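DyP-type peroxidase (Pleurotus ostreatus PC15, PDB 6FSK) is a heme b peroxidase of the dye-decolorizing family, probably reducing hydrogen peroxide while oxidising substrates such as dyes and manganese(II). Local coordinates at residues 187-192 with 282-287; 327-332 with 426-431; 358-363 with 379-384. The protein carries 1 engineered substitution. All blocks are in the same frame, centred on the assembly; numbering follows the deposited sequence.

How the contacts relate
All three contacts touch the same heme b. Contact 2 lies on its proximal side, where H329 binds the iron. D191 of contact 1 and L380 and F382 of contact 3 lie on the other side of the porphyrin, and contact 1 also reaches a heme propionate. Contacts 1 and 3 meet directly, with D191 OD2 4.1 Å from L380 CD1, although their centres are about 15 Å apart. The centres of contacts 1 and 2 are also about 15 Å apart, and their nearest atoms about 4 Å, without touching. Contacts 2 and 3 are the most distant pair, at about 19 Å between centres. Along the chain, contact 3 is nested inside the loop that contact 2 closes.

Contact 1 of 3, residues 187-192 with 282-287; sequences FGYLDG and RWKSGA. Engineered in segment 187-192: Y189 (natural residue Phe). With HEM (protoporphyrin IX containing Fe), chain C.
Y189 and L190 pack on K284 in a loop-to-loop contact beside the heme. Segment 187-192 carries the GxxDG motif of dye-decolorizing peroxidases. Segment 282-287, which follows helix 268-280, forms a type I beta turn from W283 to G286. A single direct hydrogen bond joins the backbones, from L190 N to K284 O at 2.9 Å. Y189 is an engineered residue, a phenylalanine in the natural protein. Its CG lies beside the backbone N (chi1 -70°), and this swings the ring across the aliphatic chain of K284. K284 CG sits over the middle of one ring face, 3.5 Å from the ring centroid, in a CH-pi contact. The carbonyl oxygen of R282 comes to the ring edge instead, with R282 O 3.3 Å from Y189 CE2. Beyond CG the K284 chain is extended, and a water links its NZ to F187 O. G188 lies under this chain, where a CB would clash with K284 CE. The CD2 branch of L190 rests on the turn, 3.4 Å from S285 O. R282, just before the turn, reaches back across it: NH1 donates to G286 O in the guanidinium plane, and also to N307 O. Next to the contact, G192 N donates to the heme propionate oxygen O2A at 2.8 Å, and D191 OD1 forms a salt bridge with R355. A second water joins L190 O to W283 O. The chemistry is thus one backbone bond, two water bridges and a lysine chain laid on an aromatic face, which together hold the heme-binding loop to the turn without a direct charge pair.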
# COMPACT_ATOMS: atom_id res chain seq x y z
N PHE A 187 13.34 3.11 -4.97
CA PHE A 187 14.58 2.79 -4.29
C PHE A 187 15.32 1.63 -4.93
O PHE A 187 16.51 1.44 -4.63
CB PHE A 187 14.47 2.53 -2.78
CG PHE A 187 13.94 3.67 -1.96
CD1 PHE A 187 14.40 4.97 -2.04
CD2 PHE A 187 12.94 3.43 -1.03
CE1 PHE A 187 13.87 5.97 -1.23
CE2 PHE A 187 12.39 4.42 -0.25
CZ PHE A 187 12.81 5.74 -0.39
N GLY A 188 14.67 0.84 -5.79
CA GLY A 188 15.29 -0.23 -6.52
C GLY A 188 14.84 -1.60 -6.19
O GLY A 188 15.27 -2.55 -6.90
N TYR A 189 13.83 -1.77 -5.32
CA TYR A 189 13.48 -3.11 -4.76
C TYR A 189 12.26 -3.61 -5.49
O TYR A 189 11.27 -2.89 -5.68
CB TYR A 189 13.21 -3.01 -3.27
CG TYR A 189 14.50 -2.72 -2.55
CD1 TYR A 189 14.96 -1.44 -2.44
CD2 TYR A 189 15.25 -3.73 -1.94
CE1 TYR A 189 16.21 -1.12 -1.91
CE2 TYR A 189 16.48 -3.44 -1.40
CZ TYR A 189 16.97 -2.15 -1.38
OH TYR A 189 18.21 -1.76 -0.82
N LEU A 190 12.25 -4.86 -5.94
CA LEU A 190 11.05 -5.46 -6.55
C LEU A 190 9.90 -5.39 -5.56
O LEU A 190 10.03 -5.70 -4.41
CB LEU A 190 11.34 -6.91 -6.94
CG LEU A 190 10.16 -7.71 -7.53
CD1 LEU A 190 9.83 -7.01 -8.85
CD2 LEU A 190 10.56 -9.16 -7.79
N ASP A 191 8.75 -4.89 -6.01
CA ASP A 191 7.57 -4.60 -5.19
C ASP A 191 6.42 -5.39 -5.76
O ASP A 191 6.39 -5.73 -6.94
CB ASP A 191 7.28 -3.09 -5.31
CG ASP A 191 6.35 -2.52 -4.21
OD1 ASP A 191 6.12 -3.15 -3.17
OD2 ASP A 191 5.82 -1.40 -4.45
N GLY A 192 5.49 -5.74 -4.91
CA GLY A 192 4.33 -6.50 -5.34
C GLY A 192 4.38 -7.99 -5.17
O GLY A 192 3.66 -8.69 -5.84
N ARG A 282 14.44 -7.70 1.82
CA ARG A 282 14.73 -8.35 0.54
C ARG A 282 15.82 -7.64 -0.14
O ARG A 282 15.92 -6.42 0.01
CB ARG A 282 13.47 -8.40 -0.39
CG ARG A 282 12.25 -9.13 0.11
CD ARG A 282 11.11 -9.09 -0.87
NE ARG A 282 9.95 -9.78 -0.36
CZ ARG A 282 9.74 -11.10 -0.46
NH1 ARG A 282 10.49 -11.89 -1.22
NH2 ARG A 282 8.69 -11.61 0.09
N TRP A 283 16.62 -8.40 -0.91
CA TRP A 283 17.52 -7.79 -1.88
C TRP A 283 16.68 -7.08 -2.95
O TRP A 283 15.47 -7.36 -3.10
CB TRP A 283 18.37 -8.94 -2.48
CG TRP A 283 19.21 -9.61 -1.49
CD1 TRP A 283 18.90 -10.74 -0.79
CD2 TRP A 283 20.53 -9.23 -1.04
NE1 TRP A 283 19.94 -11.07 0.09
CE2 TRP A 283 20.94 -10.20 -0.08
CE3 TRP A 283 21.41 -8.23 -1.38
CZ2 TRP A 283 22.19 -10.13 0.57
CZ3 TRP A 283 22.65 -8.19 -0.76
CH2 TRP A 283 23.01 -9.11 0.24
N LYS A 284 17.33 -6.19 -3.69
CA LYS A 284 16.63 -5.46 -4.77
C LYS A 284 15.97 -6.38 -5.73
O LYS A 284 14.89 -6.07 -6.26
CB LYS A 284 17.60 -4.47 -5.41
CG LYS A 284 17.86 -3.24 -4.59
CD LYS A 284 18.74 -2.25 -5.33
CE LYS A 284 18.98 -1.00 -4.53
NZ LYS A 284 19.86 -0.03 -5.22
N SER A 285 16.57 -7.54 -6.00
CA SER A 285 15.93 -8.53 -6.85
C SER A 285 14.59 -9.09 -6.38
O SER A 285 13.83 -9.61 -7.20
CB SER A 285 16.86 -9.76 -6.88
OG SER A 285 16.94 -10.43 -5.63
N GLY A 286 14.31 -9.01 -5.08
CA GLY A 286 13.16 -9.60 -4.47
C GLY A 286 13.51 -10.81 -3.63
O GLY A 286 12.67 -11.36 -2.92
N ALA A 287 14.76 -11.29 -3.68
CA ALA A 287 15.11 -12.45 -2.90
C ALA A 287 15.02 -12.10 -1.38
O ALA A 287 15.63 -11.12 -0.96
CB ALA A 287 16.51 -12.94 -3.24
CHA HEM C . 6.25 -4.96 1.21
CHB HEM C . 8.45 -1.00 -0.45
CHC HEM C . 5.11 1.69 1.74
CHD HEM C . 3.08 -2.25 3.68
C1A HEM C . 7.16 -4.14 0.54
C2A HEM C . 8.27 -4.58 -0.25
C3A HEM C . 8.86 -3.49 -0.75
C4A HEM C . 8.16 -2.36 -0.21
CMA HEM C . 10.09 -3.44 -1.59
CAA HEM C . 8.69 -6.03 -0.43
CBA HEM C . 8.14 -6.78 -1.63
CGA HEM C . 6.67 -7.07 -1.52
O1A HEM C . 6.26 -7.97 -0.78
O2A HEM C . 5.88 -6.39 -2.23
C1B HEM C . 7.75 0.13 -0.00
C2B HEM C . 8.01 1.45 -0.33
C3B HEM C . 7.07 2.25 0.24
C4B HEM C . 6.21 1.32 0.99
CMB HEM C . 9.17 1.94 -1.15
CAB HEM C . 6.85 3.71 0.26
CBB HEM C . 7.33 4.53 -0.65
C1C HEM C . 4.30 0.94 2.54
C2C HEM C . 3.28 1.34 3.41
C3C HEM C . 2.70 0.25 3.99
C4C HEM C . 3.36 -0.90 3.40
CMC HEM C . 2.88 2.77 3.62
CAC HEM C . 1.66 0.09 5.03
CBC HEM C . 1.40 1.01 5.98
C1D HEM C . 3.76 -3.32 3.09
C2D HEM C . 3.29 -4.72 3.29
C3D HEM C . 4.18 -5.47 2.54
C4D HEM C . 5.15 -4.54 2.01
CMD HEM C . 2.12 -5.21 4.05
CAD HEM C . 4.24 -6.99 2.41
CBD HEM C . 5.00 -7.65 3.53
CGD HEM C . 4.93 -9.15 3.44
O1D HEM C . 6.05 -9.71 3.51
O2D HEM C . 3.87 -9.71 3.20
NA HEM C . 7.14 -2.75 0.66
NB HEM C . 6.71 0.06 0.86
NC HEM C . 4.42 -0.47 2.65
ND HEM C . 4.90 -3.28 2.39
FE HEM C . 5.84 -1.62 1.70
O HOH W 1 18.85 2.98 -5.45
O HOH W 2 12.30 -6.73 -2.89

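Contact 2 of 3, residues 327-332 with 426-431; sequences AAHIRK and GFDAII. With HEM (protoporphyrin IX containing Fe), chain C.
The CA atoms of H329 and D428 lie 5.5 Å apart, where the start of helix 329-333 passes the irregular segment 426-431. A328 is the N-cap of that helix. H329 is the axial ligand of the heme, with NE2 2.2 Å from the iron. Its other ring nitrogen, ND1, donates to D428 OD2 at 2.6 Å. The bond is nearly straight (169°), lies close to the imidazole plane and uses the syn lone pair of the carboxylate oxygen. The carboxylate itself is turned 76° from the ring plane. Such a proximal histidine-carboxylate pair is familiar from heme peroxidases. With iron at one nitrogen and D428 at the other, the rotation of the imidazole is fixed. D428 is held in turn by its own loop: OD1 accepts from I430 N and from I431 N, forming an Asx turn and an Asx motif. I430 CB covers one face of the imidazole near its rim. I431 CG1 meets the ring edge, 3.8 Å from H329 CE1. The CG2 branch of I431 reaches the porphyrin, 3.4 Å from HEM CHC. K332 bends at chi2 (-83°), and its chain runs alongside D428 in the opposite direction to place NZ 2.9 Å from G426 O. F406 O and W400 O also accept from that ammonium group, so three backbone carbonyls grip it. A water ties A327 O to A429 N. Helix 268-280 packs on one part of the contact, with I279 touching A429 and I430 and bonding the H329 backbone. Helix 393-401 meets D428 and I431 through A401.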
# COMPACT_ATOMS: atom_id res chain seq x y z
N ALA A 327 13.45 -5.00 12.65
CA ALA A 327 12.81 -3.77 12.12
C ALA A 327 12.85 -3.66 10.59
O ALA A 327 12.54 -2.64 10.00
CB ALA A 327 13.42 -2.53 12.73
N ALA A 328 13.19 -4.75 9.89
CA ALA A 328 13.11 -4.75 8.42
C ALA A 328 11.70 -4.40 7.99
O ALA A 328 10.73 -4.83 8.66
CB ALA A 328 13.50 -6.11 7.89
N HIS A 329 11.56 -3.68 6.87
CA HIS A 329 10.22 -3.21 6.47
C HIS A 329 9.19 -4.27 6.33
O HIS A 329 8.12 -4.17 6.85
CB HIS A 329 10.37 -2.45 5.19
CG HIS A 329 9.08 -2.00 4.60
ND1 HIS A 329 8.20 -1.17 5.25
CD2 HIS A 329 8.55 -2.23 3.38
CE1 HIS A 329 7.18 -0.91 4.45
NE2 HIS A 329 7.33 -1.60 3.33
N ILE A 330 9.56 -5.37 5.70
CA ILE A 330 8.52 -6.40 5.46
C ILE A 330 8.12 -7.05 6.77
O ILE A 330 7.02 -7.58 6.89
CB ILE A 330 8.91 -7.51 4.42
CG1 ILE A 330 10.02 -8.44 4.95
CG2 ILE A 330 9.22 -6.85 3.09
CD1 ILE A 330 10.33 -9.60 3.99
N ARG A 331 9.05 -7.10 7.74
CA ARG A 331 8.77 -7.72 9.01
C ARG A 331 7.92 -6.86 9.93
O ARG A 331 7.10 -7.36 10.72
CB ARG A 331 10.12 -8.13 9.69
CG ARG A 331 10.04 -9.03 10.92
CD ARG A 331 11.45 -9.63 11.09
NE ARG A 331 11.38 -10.55 12.24
CZ ARG A 331 12.33 -11.44 12.49
NH1 ARG A 331 13.46 -11.37 11.81
NH2 ARG A 331 12.15 -12.29 13.44
N LYS A 332 8.14 -5.54 9.85
CA LYS A 332 7.32 -4.53 10.49
C LYS A 332 5.91 -4.52 9.92
O LYS A 332 4.97 -4.30 10.68
CB LYS A 332 7.92 -3.15 10.33
CG LYS A 332 9.10 -2.90 11.22
CD LYS A 332 8.70 -2.47 12.65
CE LYS A 332 9.83 -1.89 13.45
NZ LYS A 332 9.30 -1.36 14.70
N GLY A 426 13.78 -0.42 16.84
CA GLY A 426 13.72 0.86 16.18
C GLY A 426 12.66 0.96 15.12
O GLY A 426 11.69 0.18 15.10
N PHE A 427 12.75 2.02 14.38
CA PHE A 427 11.78 2.35 13.35
C PHE A 427 11.95 1.50 12.08
O PHE A 427 13.07 1.15 11.68
CB PHE A 427 11.85 3.87 12.94
CG PHE A 427 11.30 4.78 14.00
CD1 PHE A 427 12.04 5.05 15.12
CD2 PHE A 427 10.04 5.27 13.92
CE1 PHE A 427 11.55 5.88 16.13
CE2 PHE A 427 9.52 6.08 14.93
CZ PHE A 427 10.30 6.37 16.04
N ASP A 428 10.83 1.28 11.41
CA ASP A 428 10.84 0.88 10.02
C ASP A 428 11.52 2.04 9.28
O ASP A 428 11.09 3.21 9.40
CB ASP A 428 9.42 0.73 9.56
CG ASP A 428 9.28 0.36 8.13
OD1 ASP A 428 9.95 0.98 7.23
OD2 ASP A 428 8.43 -0.55 7.81
N ALA A 429 12.65 1.79 8.62
CA ALA A 429 13.42 2.88 8.03
C ALA A 429 12.91 3.29 6.69
O ALA A 429 13.35 4.28 6.12
CB ALA A 429 14.90 2.49 7.95
N ILE A 430 11.95 2.58 6.17
CA ILE A 430 11.34 3.00 4.90
C ILE A 430 10.14 3.92 5.17
O ILE A 430 10.06 5.01 4.66
CB ILE A 430 10.91 1.78 4.05
CG1 ILE A 430 12.09 0.87 3.80
CG2 ILE A 430 10.23 2.21 2.77
CD1 ILE A 430 13.19 1.45 2.97
N ILE A 431 9.23 3.48 6.01
CA ILE A 431 7.98 4.21 6.27
C ILE A 431 7.76 4.68 7.70
O ILE A 431 6.81 5.39 7.96
CB ILE A 431 6.70 3.40 5.82
CG1 ILE A 431 6.56 2.10 6.64
CG2 ILE A 431 6.72 3.04 4.37
CD1 ILE A 431 5.20 1.49 6.68
CHA HEM C . 6.25 -4.96 1.21
CHB HEM C . 8.45 -1.00 -0.45
CHC HEM C . 5.11 1.69 1.74
CHD HEM C . 3.08 -2.25 3.68
C1A HEM C . 7.16 -4.14 0.54
C2A HEM C . 8.27 -4.58 -0.25
C3A HEM C . 8.86 -3.49 -0.75
C4A HEM C . 8.16 -2.36 -0.21
CMA HEM C . 10.09 -3.44 -1.59
CAA HEM C . 8.69 -6.03 -0.43
CBA HEM C . 8.14 -6.78 -1.63
CGA HEM C . 6.67 -7.07 -1.52
O1A HEM C . 6.26 -7.97 -0.78
O2A HEM C . 5.88 -6.39 -2.23
C1B HEM C . 7.75 0.13 -0.00
C2B HEM C . 8.01 1.45 -0.33
C3B HEM C . 7.07 2.25 0.24
C4B HEM C . 6.21 1.32 0.99
CMB HEM C . 9.17 1.94 -1.15
CAB HEM C . 6.85 3.71 0.26
CBB HEM C . 7.33 4.53 -0.65
C1C HEM C . 4.30 0.94 2.54
C2C HEM C . 3.28 1.34 3.41
C3C HEM C . 2.70 0.25 3.99
C4C HEM C . 3.36 -0.90 3.40
CMC HEM C . 2.88 2.77 3.62
CAC HEM C . 1.66 0.09 5.03
CBC HEM C . 1.40 1.01 5.98
C1D HEM C . 3.76 -3.32 3.09
C2D HEM C . 3.29 -4.72 3.29
C3D HEM C . 4.18 -5.47 2.54
C4D HEM C . 5.15 -4.54 2.01
CMD HEM C . 2.12 -5.21 4.05
CAD HEM C . 4.24 -6.99 2.41
CBD HEM C . 5.00 -7.65 3.53
CGD HEM C . 4.93 -9.15 3.44
O1D HEM C . 6.05 -9.71 3.51
O2D HEM C . 3.87 -9.71 3.20
NA HEM C . 7.14 -2.75 0.66
NB HEM C . 6.71 0.06 0.86
NC HEM C . 4.42 -0.47 2.65
ND HEM C . 4.90 -3.28 2.39
FE HEM C . 5.84 -1.62 1.70
O HOH W 3 13.42 -0.90 8.11

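Contact 3 of 3, residues 358-363 with 379-384; sequences IQFGPE and GLLFVC. With HEM (protoporphyrin IX containing Fe), chain C.
F360 CG sits between its backbone N and carbonyl carbon (chi1 74°), and this folds the ring across the neighbouring strand onto G379. The two segments form an antiparallel beta pair in the dye-decolorizing peroxidase fold, of the dimeric alpha+beta barrel (ferredoxin-like) type. Strand 354-360 pairs here with strand 379-386, and Q359 also bonds the backbone of D175. The short strand axes run at 143° to each other. I358 with L381 and F360 with G379 are hydrogen-bonded pairs, and Q359 with L380 between them is a non-hydrogen-bonded pair. L381 N donates to I358 O at 2.8 Å. The return bond, from I358 N to L381 O, is longer at 3.3 Å. F360 and G379 exchange two bonds of similar length. G379 N lies 3.4 Å above the centre of the F360 ring, and a CB on this glycine would clash with F360 CE1. L381 lies on the same sheet face as F360, with L381 CD2 3.6 Å from F360 CD1. Its other branch, CD1, packs beside I358 CG2 at 3.9 Å. Further out, F246 meets the F360 ring edge-to-face, and Y244 also touches it. A serine in place of F360 would probably open a gap over G379 and beside L381 CD2, and take away the ring that F246 meets. Q359 points to the other face, and its NE2 donates to H182 O and H184 O. L380 is on that face too, with CD1 against I358 O and CD2 against the heme. Two residues along, the F382 ring has the heme methyl CMC over one face, and F382 CE1 approaches HEM C2C to 3.3 Å.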
# COMPACT_ATOMS: atom_id res chain seq x y z
N ILE A 358 1.55 1.92 -7.56
CA ILE A 358 2.24 2.15 -8.80
C ILE A 358 3.23 3.31 -8.53
O ILE A 358 2.92 4.26 -7.82
CB ILE A 358 1.26 2.51 -9.99
CG1 ILE A 358 1.97 2.55 -11.35
CG2 ILE A 358 0.46 3.78 -9.76
CD1 ILE A 358 1.05 2.63 -12.57
N GLN A 359 4.34 3.26 -9.23
CA GLN A 359 5.34 4.26 -9.11
C GLN A 359 4.91 5.56 -9.81
O GLN A 359 4.02 5.55 -10.64
CB GLN A 359 6.64 3.79 -9.74
CG GLN A 359 7.21 2.41 -9.33
CD GLN A 359 6.77 1.28 -10.22
OE1 GLN A 359 5.65 1.23 -10.66
NE2 GLN A 359 7.66 0.39 -10.50
N PHE A 360 5.58 6.66 -9.43
CA PHE A 360 5.47 7.87 -10.24
C PHE A 360 6.81 8.54 -10.38
O PHE A 360 7.68 8.40 -9.50
CB PHE A 360 4.40 8.84 -9.75
CG PHE A 360 4.79 9.58 -8.49
CD1 PHE A 360 4.56 9.05 -7.23
CD2 PHE A 360 5.40 10.85 -8.57
CE1 PHE A 360 4.90 9.77 -6.07
CE2 PHE A 360 5.72 11.55 -7.41
CZ PHE A 360 5.45 11.02 -6.19
N GLY A 361 6.92 9.38 -11.44
CA GLY A 361 8.15 10.15 -11.59
C GLY A 361 9.16 9.62 -12.47
O GLY A 361 9.16 8.43 -12.80
N PRO A 362 10.10 10.50 -12.90
CA PRO A 362 11.19 10.11 -13.76
C PRO A 362 12.30 9.33 -13.04
O PRO A 362 12.41 9.36 -11.83
CB PRO A 362 11.69 11.47 -14.27
CG PRO A 362 11.50 12.34 -13.11
CD PRO A 362 10.23 11.88 -12.46
N GLU A 363 13.20 8.73 -13.83
CA GLU A 363 14.39 8.05 -13.26
C GLU A 363 15.33 9.11 -12.67
O GLU A 363 15.26 10.33 -13.06
CB GLU A 363 15.07 7.26 -14.36
CG GLU A 363 14.23 6.09 -14.87
CD GLU A 363 13.95 5.13 -13.74
OE1 GLU A 363 14.94 4.50 -13.17
OE2 GLU A 363 12.81 5.03 -13.29
N GLY A 379 8.18 8.71 -6.67
CA GLY A 379 7.72 7.93 -5.50
C GLY A 379 6.71 6.86 -5.82
O GLY A 379 6.80 6.20 -6.84
N LEU A 380 5.83 6.66 -4.88
CA LEU A 380 4.83 5.60 -4.93
C LEU A 380 3.45 6.20 -4.69
O LEU A 380 3.22 6.92 -3.72
CB LEU A 380 5.15 4.54 -3.87
CG LEU A 380 4.33 3.28 -3.88
CD1 LEU A 380 4.61 2.46 -5.11
CD2 LEU A 380 4.66 2.47 -2.62
N LEU A 381 2.53 5.91 -5.60
CA LEU A 381 1.08 6.08 -5.31
C LEU A 381 0.64 4.85 -4.55
O LEU A 381 0.32 3.81 -5.18
CB LEU A 381 0.35 6.29 -6.58
CG LEU A 381 0.80 7.42 -7.51
CD1 LEU A 381 -0.11 7.52 -8.74
CD2 LEU A 381 0.97 8.73 -6.77
N PHE A 382 0.78 4.92 -3.24
CA PHE A 382 0.46 3.77 -2.39
C PHE A 382 -1.07 3.63 -2.31
O PHE A 382 -1.74 4.56 -1.94
CB PHE A 382 1.02 3.99 -0.98
CG PHE A 382 0.67 2.90 -0.04
CD1 PHE A 382 1.50 1.80 0.13
CD2 PHE A 382 -0.43 3.00 0.72
CE1 PHE A 382 1.12 0.75 0.99
CE2 PHE A 382 -0.75 1.99 1.65
CZ PHE A 382 0.03 0.88 1.76
N VAL A 383 -1.56 2.46 -2.63
CA VAL A 383 -2.95 2.14 -2.46
C VAL A 383 -3.07 0.77 -1.78
O VAL A 383 -2.36 -0.16 -2.19
CB VAL A 383 -3.72 2.10 -3.80
CG1 VAL A 383 -5.08 1.43 -3.65
CG2 VAL A 383 -3.88 3.50 -4.32
N CYS A 384 -3.85 0.62 -0.75
CA CYS A 384 -4.10 -0.73 -0.17
C CYS A 384 -5.57 -0.85 0.20
O CYS A 384 -6.23 0.16 0.50
CB CYS A 384 -3.19 -1.04 1.03
SG CYS A 384 -3.58 -0.16 2.53
CHA HEM C . 6.25 -4.96 1.21
CHB HEM C . 8.45 -1.00 -0.45
CHC HEM C . 5.11 1.69 1.74
CHD HEM C . 3.08 -2.25 3.68
C1A HEM C . 7.16 -4.14 0.54
C2A HEM C . 8.27 -4.58 -0.25
C3A HEM C . 8.86 -3.49 -0.75
C4A HEM C . 8.16 -2.36 -0.21
CMA HEM C . 10.09 -3.44 -1.59
CAA HEM C . 8.69 -6.03 -0.43
CBA HEM C . 8.14 -6.78 -1.63
CGA HEM C . 6.67 -7.07 -1.52
O1A HEM C . 6.26 -7.97 -0.78
O2A HEM C . 5.88 -6.39 -2.23
C1B HEM C . 7.75 0.13 -0.00
C2B HEM C . 8.01 1.45 -0.33
C3B HEM C . 7.07 2.25 0.24
C4B HEM C . 6.21 1.32 0.99
CMB HEM C . 9.17 1.94 -1.15
CAB HEM C . 6.85 3.71 0.26
CBB HEM C . 7.33 4.53 -0.65
C1C HEM C . 4.30 0.94 2.54
C2C HEM C . 3.28 1.34 3.41
C3C HEM C . 2.70 0.25 3.99
C4C HEM C . 3.36 -0.90 3.40
CMC HEM C . 2.88 2.77 3.62
CAC HEM C . 1.66 0.09 5.03
CBC HEM C . 1.40 1.01 5.98
C1D HEM C . 3.76 -3.32 3.09
C2D HEM C . 3.29 -4.72 3.29
C3D HEM C . 4.18 -5.47 2.54
C4D HEM C . 5.15 -4.54 2.01
CMD HEM C . 2.12 -5.21 4.05
CAD HEM C . 4.24 -6.99 2.41
CBD HEM C . 5.00 -7.65 3.53
CGD HEM C . 4.93 -9.15 3.44
O1D HEM C . 6.05 -9.71 3.51
O2D HEM C . 3.87 -9.71 3.20
NA HEM C . 7.14 -2.75 0.66
NB HEM C . 6.71 0.06 0.86
NC HEM C . 4.42 -0.47 2.65
ND HEM C . 4.90 -3.28 2.39
FE HEM C . 5.84 -1.62 1.70